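Side-chain contacts in endonuclease IV (Thermus thermophilus, PDB 3AAM), which cleaves phosphodiester bonds at apurinic or apyrimidinic sites in DNA as a metal-dependent repair endonuclease, and also has 3'-5' exonuclease activity: residues A[79-82]-A[83-87]; A[121-124]-A[125-129]; A[49-52]-A[53-57]; A[88-91]-A[92-95]. One frame throughout, in Å; residues are numbered along the deposited sequence.

Contact 1 of 4, residues A[79-82]-A[83-87]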
loop_
_atom_site.group_PDB
_atom_site.type_symbol
_atom_site.label_atom_id
_atom_site.label_comp_id
_atom_site.label_asym_id
_atom_site.label_seq_id
_atom_site.Cartn_x
_atom_site.Cartn_y
_atom_site.Cartn_z
ATOM N N GLU A 79 6.604 6.584 21.129
ATOM C CA GLU A 79 7.694 7.039 21.981
ATOM C C GLU A 79 8.155 5.883 22.866
ATOM O O GLU A 79 9.335 5.781 23.197
ATOM C CB GLU A 79 7.240 8.212 22.855
ATOM C CG GLU A 79 7.149 9.545 22.118
ATOM C CD GLU A 79 8.489 9.996 21.557
ATOM O OE1 GLU A 79 9.470 10.047 22.328
ATOM O OE2 GLU A 79 8.565 10.305 20.349
ATOM N N GLY A 80 7.215 5.015 23.233
ATOM C CA GLY A 80 7.528 3.877 24.078
ATOM C C GLY A 80 8.200 2.738 23.334
ATOM O O GLY A 80 8.541 2.868 22.158
ATOM N N GLU A 81 8.377 1.616 24.026
ATOM C CA GLU A 81 9.033 0.445 23.457
ATOM C C GLU A 81 8.264 -0.162 22.286
ATOM O O GLU A 81 8.762 -1.053 21.598
ATOM C CB GLU A 81 9.268 -0.592 24.559
ATOM C CG GLU A 81 10.189 -1.731 24.165
ATOM C CD GLU A 81 9.426 -2.991 23.839
ATOM O OE1 GLU A 81 8.193 -3.004 24.039
ATOM O OE2 GLU A 81 10.059 -3.971 23.394
ATOM N N LEU A 82 7.043 0.314 22.068
ATOM C CA LEU A 82 6.244 -0.147 20.939
ATOM C C LEU A 82 7.028 0.236 19.680
ATOM O O LEU A 82 6.886 -0.385 18.626
ATOM C CB LEU A 82 4.877 0.553 20.935
ATOM C CG LEU A 82 4.052 0.462 19.645
ATOM C CD1 LEU A 82 3.720 -0.985 19.340
ATOM C CD2 LEU A 82 2.774 1.278 19.797
ATOM N N TRP A 83 7.870 1.258 19.803
ATOM C CA TRP A 83 8.675 1.721 18.681
ATOM C C TRP A 83 9.642 0.622 18.253
ATOM O O TRP A 83 9.713 0.275 17.076
ATOM C CB TRP A 83 9.464 2.973 19.071
ATOM C CG TRP A 83 10.115 3.667 17.914
ATOM C CD1 TRP A 83 9.491 4.386 16.929
ATOM C CD2 TRP A 83 11.517 3.724 17.625
ATOM N NE1 TRP A 83 10.420 4.889 16.051
ATOM C CE2 TRP A 83 11.672 4.499 16.453
ATOM C CE3 TRP A 83 12.661 3.197 18.243
ATOM C CZ2 TRP A 83 12.923 4.761 15.886
ATOM C CZ3 TRP A 83 13.908 3.457 17.680
ATOM C CH2 TRP A 83 14.026 4.233 16.510
ATOM N N GLU A 84 10.383 0.075 19.213
ATOM C CA GLU A 84 11.335 -0.989 18.918
ATOM C C GLU A 84 10.629 -2.188 18.286
ATOM O O GLU A 84 11.125 -2.781 17.326
ATOM C CB GLU A 84 12.058 -1.431 20.196
ATOM C CG GLU A 84 13.258 -0.566 20.590
ATOM C CD GLU A 84 12.882 0.721 21.300
ATOM O OE1 GLU A 84 13.804 1.489 21.638
ATOM O OE2 GLU A 84 11.682 0.969 21.534
ATOM N N LYS A 85 9.469 -2.545 18.827
ATOM C CA LYS A 85 8.716 -3.673 18.291
ATOM C C LYS A 85 8.296 -3.381 16.851
ATOM O O LYS A 85 8.387 -4.247 15.976
ATOM C CB LYS A 85 7.478 -3.938 19.159
ATOM C CG LYS A 85 7.808 -4.198 20.625
ATOM C CD LYS A 85 6.557 -4.273 21.498
ATOM C CE LYS A 85 5.809 -5.579 21.313
ATOM N NZ LYS A 85 5.351 -5.777 19.919
ATOM N N SER A 86 7.862 -2.147 16.613
ATOM C CA SER A 86 7.415 -1.721 15.291
ATOM C C SER A 86 8.555 -1.697 14.277
ATOM O O SER A 86 8.401 -2.167 13.149
ATOM C CB SER A 86 6.771 -0.336 15.382
ATOM O OG SER A 86 5.665 -0.369 16.264
ATOM N N VAL A 87 9.694 -1.142 14.681
ATOM C CA VAL A 87 10.860 -1.073 13.806
ATOM C C VAL A 87 11.308 -2.480 13.422
ATOM O O VAL A 87 11.576 -2.760 12.253
ATOM C CB VAL A 87 12.027 -0.322 14.494
ATOM C CG1 VAL A 87 13.314 -0.501 13.701
ATOM C CG2 VAL A 87 11.689 1.165 14.607
#
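Ser86 doubles back on Leu82 in the first turn of helix 82-100, one of the outer helices of the TIM barrel. Ser86 OG donates to Leu82 O at 2.7 Å, and Ser86 N reaches the same oxygen at 2.8 Å. The two donors come from opposite faces of the carbonyl plane, the hydroxyl lying 35° out of it. With chi1 at -59° the hydroxyl stands beside its own backbone N, turned back toward the preceding turn. Asn75 N also bonds to Ser86 OG, tying the helix start to the loop before it. With an alanine here, Leu82 O would probably lose its second donor and Asn75 N this acceptor.

Next to this turn the Glu81 carboxylate lies against the aliphatic part of Lys85, with Glu81 OE1 3.3 Å from Lys85 CD. The charged ends do not meet: the lysine chain bends at chi3 and chi4, and Lys85 NZ stays 5.7 Å from Glu81 OE1. Lys85 makes a cation-pi contact with Trp41 instead. Glu84 folds back at chi2 until its OE2 is 3.3 Å from Glu81 CA; the two carboxylate planes are only 10° apart. On another side of the helix Trp83 has Arg116 as a cation-pi partner, and Val87 CG2 sits over the centre of the Trp83 ring, 3.8 Å above its plane.

Contact 2 of 4, residues A[121-124]-A[125-129]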
loop_
_atom_site.group_PDB
_atom_site.type_symbol
_atom_site.label_atom_id
_atom_site.label_comp_id
_atom_site.label_asym_id
_atom_site.label_seq_id
_atom_site.Cartn_x
_atom_site.Cartn_y
_atom_site.Cartn_z
ATOM N N ALA A 121 11.515 4.656 10.249
ATOM C CA ALA A 121 11.594 4.129 8.891
ATOM C C ALA A 121 13.041 3.848 8.502
ATOM O O ALA A 121 13.352 2.789 7.958
ATOM C CB ALA A 121 10.972 5.116 7.909
ATOM N N LEU A 122 13.925 4.799 8.784
ATOM C CA LEU A 122 15.336 4.628 8.451
ATOM C C LEU A 122 15.989 3.491 9.229
ATOM O O LEU A 122 16.812 2.760 8.686
ATOM C CB LEU A 122 16.093 5.937 8.690
ATOM C CG LEU A 122 15.768 7.041 7.680
ATOM C CD1 LEU A 122 16.447 8.340 8.085
ATOM C CD2 LEU A 122 16.224 6.602 6.295
ATOM N N LYS A 123 15.622 3.338 10.500
ATOM C CA LYS A 123 16.190 2.276 11.321
ATOM C C LYS A 123 15.783 0.901 10.790
ATOM O O LYS A 123 16.586 -0.029 10.783
ATOM C CB LYS A 123 15.740 2.429 12.779
ATOM C CG LYS A 123 16.399 1.444 13.743
ATOM C CD LYS A 123 17.911 1.601 13.750
ATOM C CE LYS A 123 18.570 0.612 14.700
ATOM N NZ LYS A 123 20.053 0.759 14.711
ATOM N N ALA A 124 14.536 0.777 10.347
ATOM C CA ALA A 124 14.046 -0.489 9.811
ATOM C C ALA A 124 14.830 -0.867 8.558
ATOM O O ALA A 124 15.209 -2.025 8.377
ATOM C CB ALA A 124 12.555 -0.386 9.492
ATOM N N LEU A 125 15.065 0.116 7.693
ATOM C CA LEU A 125 15.820 -0.115 6.466
ATOM C C LEU A 125 17.237 -0.568 6.798
ATOM O O LEU A 125 17.775 -1.472 6.161
ATOM C CB LEU A 125 15.871 1.165 5.626
ATOM C CG LEU A 125 14.593 1.520 4.863
ATOM C CD1 LEU A 125 14.717 2.899 4.241
ATOM C CD2 LEU A 125 14.348 0.476 3.794
ATOM N N ARG A 126 17.838 0.064 7.801
ATOM C CA ARG A 126 19.196 -0.284 8.197
ATOM C C ARG A 126 19.251 -1.688 8.792
ATOM O O ARG A 126 20.129 -2.482 8.451
ATOM C CB ARG A 126 19.731 0.737 9.196
ATOM C CG ARG A 126 21.225 0.634 9.424
ATOM C CD ARG A 126 21.751 1.825 10.202
ATOM N NE ARG A 126 23.207 1.800 10.297
ATOM C CZ ARG A 126 24.030 1.877 9.255
ATOM N NH1 ARG A 126 23.546 1.985 8.024
ATOM N NH2 ARG A 126 25.341 1.843 9.443
ATOM N N LEU A 127 18.311 -2.001 9.676
ATOM C CA LEU A 127 18.278 -3.327 10.277
ATOM C C LEU A 127 18.134 -4.400 9.206
ATOM O O LEU A 127 18.761 -5.453 9.281
ATOM C CB LEU A 127 17.116 -3.448 11.266
ATOM C CG LEU A 127 17.262 -2.753 12.619
ATOM C CD1 LEU A 127 16.021 -2.995 13.463
ATOM C CD2 LEU A 127 18.491 -3.299 13.326
ATOM N N ALA A 128 17.309 -4.127 8.203
ATOM C CA ALA A 128 17.080 -5.090 7.132
ATOM C C ALA A 128 18.220 -5.128 6.125
ATOM O O ALA A 128 18.259 -6.003 5.261
ATOM C CB ALA A 128 15.769 -4.772 6.423
ATOM N N GLY A 129 19.150 -4.183 6.237
ATOM C CA GLY A 129 20.264 -4.136 5.308
ATOM C C GLY A 129 19.757 -4.045 3.885
ATOM O O GLY A 129 20.340 -4.611 2.962
#
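Lys123 and Leu127 meet through hydrocarbon alone: Lys123 CE lies 4.1 Å from Leu127 CD2. The lysine chain is bent at chi2 (60°), which brings its end round to the leucine one turn on, while its NZ remains 5.5 Å from Arg126 NE, a spacing of like charges without contact. A looser apolar pair, Leu122 CD2 with Leu125 CD1 at 4.5 Å, lies elsewhere on the helix surface, near Thr162, Pro163 and Leu164.

Backbone bonds from Leu125 to Ala128 each reach the fourth residue back, beneath these side chains. The shortest, Leu127 N to Lys123 O, measures 2.8 Å. They belong to the end of helix 114-128, the helix of a beta-alpha-beta unit between strands 104-107 and 135-139 of the barrel. Gly129 leaves the helix with positive phi (57°) in a Schellman motif, its N bonded to Arg126 O.

Carbon-to-carbonyl contacts form the third group. Leu127 has CG beside its own backbone N (chi1 -75°), which sets it over the previous turn, 3.4 Å from Lys123 O. Leu125 CG is likewise placed 3.6 Å from Ala121 O. Ala124 faces Leu90 on the neighbouring helix 82-100, and Ala128 CB stands 3.4 Å from Ala124 O.

Contact 3 of 4, residues A[49-52]-A[53-57]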
loop_
_atom_site.group_PDB
_atom_site.type_symbol
_atom_site.label_atom_id
_atom_site.label_comp_id
_atom_site.label_asym_id
_atom_site.label_seq_id
_atom_site.Cartn_x
_atom_site.Cartn_y
_atom_site.Cartn_z
ATOM N N ALA A 49 12.119 -23.412 0.114
ATOM C CA ALA A 49 11.238 -24.051 -0.854
ATOM C C ALA A 49 10.063 -23.138 -1.182
ATOM O O ALA A 49 9.647 -23.048 -2.335
ATOM C CB ALA A 49 10.735 -25.379 -0.311
ATOM N N GLU A 50 9.533 -22.458 -0.169
ATOM C CA GLU A 50 8.413 -21.552 -0.397
ATOM C C GLU A 50 8.891 -20.348 -1.205
ATOM O O GLU A 50 8.174 -19.847 -2.072
ATOM C CB GLU A 50 7.803 -21.083 0.929
ATOM C CG GLU A 50 6.418 -20.457 0.749
ATOM C CD GLU A 50 5.709 -20.137 2.058
ATOM O OE1 GLU A 50 5.669 -21.003 2.956
ATOM O OE2 GLU A 50 5.171 -19.017 2.183
ATOM N N VAL A 51 10.105 -19.883 -0.921
ATOM C CA VAL A 51 10.662 -18.750 -1.652
ATOM C C VAL A 51 10.784 -19.118 -3.128
ATOM O O VAL A 51 10.403 -18.345 -4.009
ATOM C CB VAL A 51 12.063 -18.367 -1.115
ATOM C CG1 VAL A 51 12.636 -17.216 -1.922
ATOM C CG2 VAL A 51 11.971 -17.982 0.354
ATOM N N GLU A 52 11.315 -20.311 -3.395
ATOM C CA GLU A 52 11.488 -20.786 -4.764
ATOM C C GLU A 52 10.147 -20.907 -5.481
ATOM O O GLU A 52 10.025 -20.534 -6.647
ATOM C CB GLU A 52 12.199 -22.146 -4.757
ATOM C CG GLU A 52 12.666 -22.668 -6.120
ATOM C CD GLU A 52 11.543 -23.224 -6.983
ATOM O OE1 GLU A 52 10.667 -23.936 -6.446
ATOM O OE2 GLU A 52 11.545 -22.963 -8.206
ATOM N N ALA A 53 9.144 -21.428 -4.783
ATOM C CA ALA A 53 7.819 -21.594 -5.368
ATOM C C ALA A 53 7.188 -20.247 -5.710
ATOM O O ALA A 53 6.616 -20.076 -6.786
ATOM C CB ALA A 53 6.920 -22.368 -4.411
ATOM N N PHE A 54 7.304 -19.294 -4.793
ATOM C CA PHE A 54 6.751 -17.957 -4.988
ATOM C C PHE A 54 7.359 -17.308 -6.230
ATOM O O PHE A 54 6.645 -16.841 -7.116
ATOM C CB PHE A 54 7.049 -17.091 -3.762
ATOM C CG PHE A 54 6.481 -15.700 -3.846
ATOM C CD1 PHE A 54 5.179 -15.440 -3.438
ATOM C CD2 PHE A 54 7.246 -14.657 -4.349
ATOM C CE1 PHE A 54 4.645 -14.157 -3.532
ATOM C CE2 PHE A 54 6.722 -13.372 -4.448
ATOM C CZ PHE A 54 5.419 -13.122 -4.038
ATOM N N ARG A 55 8.685 -17.278 -6.283
ATOM C CA ARG A 55 9.381 -16.687 -7.417
ATOM C C ARG A 55 9.076 -17.397 -8.731
ATOM O O ARG A 55 8.806 -16.752 -9.740
ATOM C CB ARG A 55 10.894 -16.696 -7.168
ATOM C CG ARG A 55 11.367 -15.691 -6.125
ATOM C CD ARG A 55 12.867 -15.819 -5.886
ATOM N NE ARG A 55 13.382 -14.759 -5.022
ATOM C CZ ARG A 55 14.012 -13.673 -5.462
ATOM N NH1 ARG A 55 14.442 -12.762 -4.601
ATOM N NH2 ARG A 55 14.223 -13.501 -6.760
ATOM N N ALA A 56 9.122 -18.725 -8.723
ATOM C CA ALA A 56 8.861 -19.497 -9.934
ATOM C C ALA A 56 7.440 -19.284 -10.436
ATOM O O ALA A 56 7.216 -19.102 -11.633
ATOM C CB ALA A 56 9.112 -20.978 -9.675
ATOM N N LEU A 57 6.477 -19.316 -9.520
ATOM C CA LEU A 57 5.085 -19.116 -9.891
ATOM C C LEU A 57 4.867 -17.707 -10.430
ATOM O O LEU A 57 4.181 -17.518 -11.435
ATOM C CB LEU A 57 4.173 -19.373 -8.688
ATOM C CG LEU A 57 4.005 -20.838 -8.276
ATOM C CD1 LEU A 57 3.359 -20.918 -6.898
ATOM C CD2 LEU A 57 3.152 -21.565 -9.318
#
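Val51 and Arg55 lie side by side and point the same way, the valine CG1 set at the edge of the guanidinium, near its plane, and 4.0 Å from Arg55 NE. Val51 CG1 is anti to the backbone N (chi1 178°) and lies beside the carbonyl carbon, on the side where the next turn begins. The arginine chain, extended from CG to NE, starts close to the same turn, with Arg55 CG 3.5 Å from Val51 O. Its polar end is engaged farther off: NE bonds to Leu99 O, and NH1 weakly to Ala98 O.

These residues are on helix 48-60, which links strands 31-34 and 66-69 in a beta-alpha-beta unit of the TIM barrel. The Phe54 ring leads away from the turn and packs on Val16 and Val20 of helix 15-26; Phe54 CB passes 3.4 Å from Glu50 O. The Glu50 carboxylate joins the same neighbour, through a hydrogen bond from Val16 N, and forms a salt bridge with Arg44.

Glu52 and Ala56 meet on a more exposed part of the surface. A bend at chi2 (-76°) turns the carboxylate along the helix, bringing Glu52 OE2 alongside the methyl of Ala56, 3.5 Å from its CB.

Contact 4 of 4, residues A[88-91]-A[92-95]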
loop_
_atom_site.group_PDB
_atom_site.type_symbol
_atom_site.label_atom_id
_atom_site.label_comp_id
_atom_site.label_asym_id
_atom_site.label_seq_id
_atom_site.Cartn_x
_atom_site.Cartn_y
_atom_site.Cartn_z
ATOM N N ALA A 88 11.381 -3.368 14.411
ATOM C CA ALA A 88 11.792 -4.746 14.167
ATOM C C ALA A 88 10.802 -5.472 13.258
ATOM O O ALA A 88 11.200 -6.262 12.403
ATOM C CB ALA A 88 11.933 -5.492 15.494
ATOM N N SER A 89 9.512 -5.213 13.442
ATOM C CA SER A 89 8.503 -5.869 12.615
ATOM C C SER A 89 8.604 -5.408 11.165
ATOM O O SER A 89 8.490 -6.218 10.239
ATOM C CB SER A 89 7.100 -5.585 13.157
ATOM O OG SER A 89 6.108 -6.200 12.352
ATOM N N LEU A 90 8.823 -4.109 10.967
ATOM C CA LEU A 90 8.941 -3.570 9.618
ATOM C C LEU A 90 10.212 -4.091 8.954
ATOM O O LEU A 90 10.234 -4.327 7.749
ATOM C CB LEU A 90 8.936 -2.036 9.638
ATOM C CG LEU A 90 8.993 -1.341 8.269
ATOM C CD1 LEU A 90 7.836 -1.799 7.384
ATOM C CD2 LEU A 90 8.941 0.167 8.463
ATOM N N ALA A 91 11.269 -4.276 9.744
ATOM C CA ALA A 91 12.523 -4.793 9.205
ATOM C C ALA A 91 12.266 -6.207 8.694
ATOM O O ALA A 91 12.800 -6.609 7.662
ATOM C CB ALA A 91 13.596 -4.811 10.283
ATOM N N ASP A 92 11.441 -6.954 9.422
ATOM C CA ASP A 92 11.100 -8.315 9.019
ATOM C C ASP A 92 10.368 -8.279 7.682
ATOM O O ASP A 92 10.657 -9.079 6.795
ATOM C CB ASP A 92 10.223 -8.989 10.080
ATOM C CG ASP A 92 9.608 -10.293 9.592
ATOM O OD1 ASP A 92 10.357 -11.262 9.345
ATOM O OD2 ASP A 92 8.367 -10.345 9.455
ATOM N N ASP A 93 9.423 -7.352 7.536
ATOM C CA ASP A 93 8.682 -7.231 6.282
ATOM C C ASP A 93 9.642 -6.987 5.124
ATOM O O ASP A 93 9.505 -7.579 4.059
ATOM C CB ASP A 93 7.680 -6.070 6.323
ATOM C CG ASP A 93 6.522 -6.311 7.276
ATOM O OD1 ASP A 93 6.074 -7.469 7.402
ATOM O OD2 ASP A 93 6.047 -5.326 7.885
ATOM N N LEU A 94 10.613 -6.105 5.335
ATOM C CA LEU A 94 11.583 -5.776 4.295
ATOM C C LEU A 94 12.487 -6.957 3.947
ATOM O O LEU A 94 12.793 -7.186 2.779
ATOM C CB LEU A 94 12.424 -4.580 4.737
ATOM C CG LEU A 94 11.666 -3.255 4.839
ATOM C CD1 LEU A 94 12.467 -2.244 5.641
ATOM C CD2 LEU A 94 11.378 -2.730 3.443
ATOM N N GLU A 95 12.914 -7.692 4.969
ATOM C CA GLU A 95 13.774 -8.853 4.782
ATOM C C GLU A 95 13.026 -9.948 4.019
ATOM O O GLU A 95 13.581 -10.577 3.114
ATOM C CB GLU A 95 14.249 -9.373 6.143
ATOM C CG GLU A 95 15.268 -8.458 6.820
ATOM C CD GLU A 95 15.296 -8.612 8.330
ATOM O OE1 GLU A 95 14.804 -9.638 8.842
ATOM O OE2 GLU A 95 15.824 -7.702 9.009
HETATM O O HOH W 1 4.413 -5.690 9.891
#
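Asp92 N to Ala88 O and Asp93 N to Ser89 O, both 3.1 Å, begin a run of four consecutive alpha-helical bonds that Leu94 and Glu95 continue to Leu90 and Ala91. The turns belong to the middle of helix 82-100, which carries the chain from strand 66-69 to strand 104-107 in a beta-alpha-beta unit of the TIM barrel.

On the face toward the strands, Leu90 and Leu94 both pack on Val105, and Leu90 CG is 4.4 Å from Leu94 CD1. Asp93 crosses Leu90 at about a right angle, its OD2 4.0 Å from Leu90 CD1. Glu95 faces helix 114-128: with chi1 at -71° its chain runs back over the previous turn, putting CG 3.2 Å from Ala91 O, and then extends until OE2 is 3.9 Å from Ala91 CB. It also touches Ala128, and a glycine in its place would probably leave Ala91 O and CB without the chain that lies over them and lose the contact with Ala128.

Asp92 and Asp93 converge on Lys36, whose NZ forms salt bridges with Asp92 OD2 and Asp93 OD1 and a hydrogen bond with Ser89 OG; Asp92 OD1 takes Lys96 as a further partner. A water completes the link between the turns, hydrogen-bonded to Ser89 OG at 3.0 Å and donating to Asp93 OD2 at 2.6 Å.

Overall arrangement
Contacts 1 and 4 are successive parts of helix 82-100, their centres 13 Å apart, the first at its exposed start and the second in its buried middle. Contact 2, on helix 114-128, packs against both. Val87 CG1 of contact 1 meets Lys123 CG at 3.6 Å, and Glu95 OE2 of contact 4 meets Ala128 CA at 3.5 Å; the centres of contacts 2 and 4 are about 8 Å apart. Contact 3 stands apart on helix 48-60, its nearest atoms about 8 Å from contact 4 and about 19 Å from contact 1. All four belong to the helical shell of the barrel, away from the manganese site of His172, Asp217 and His219.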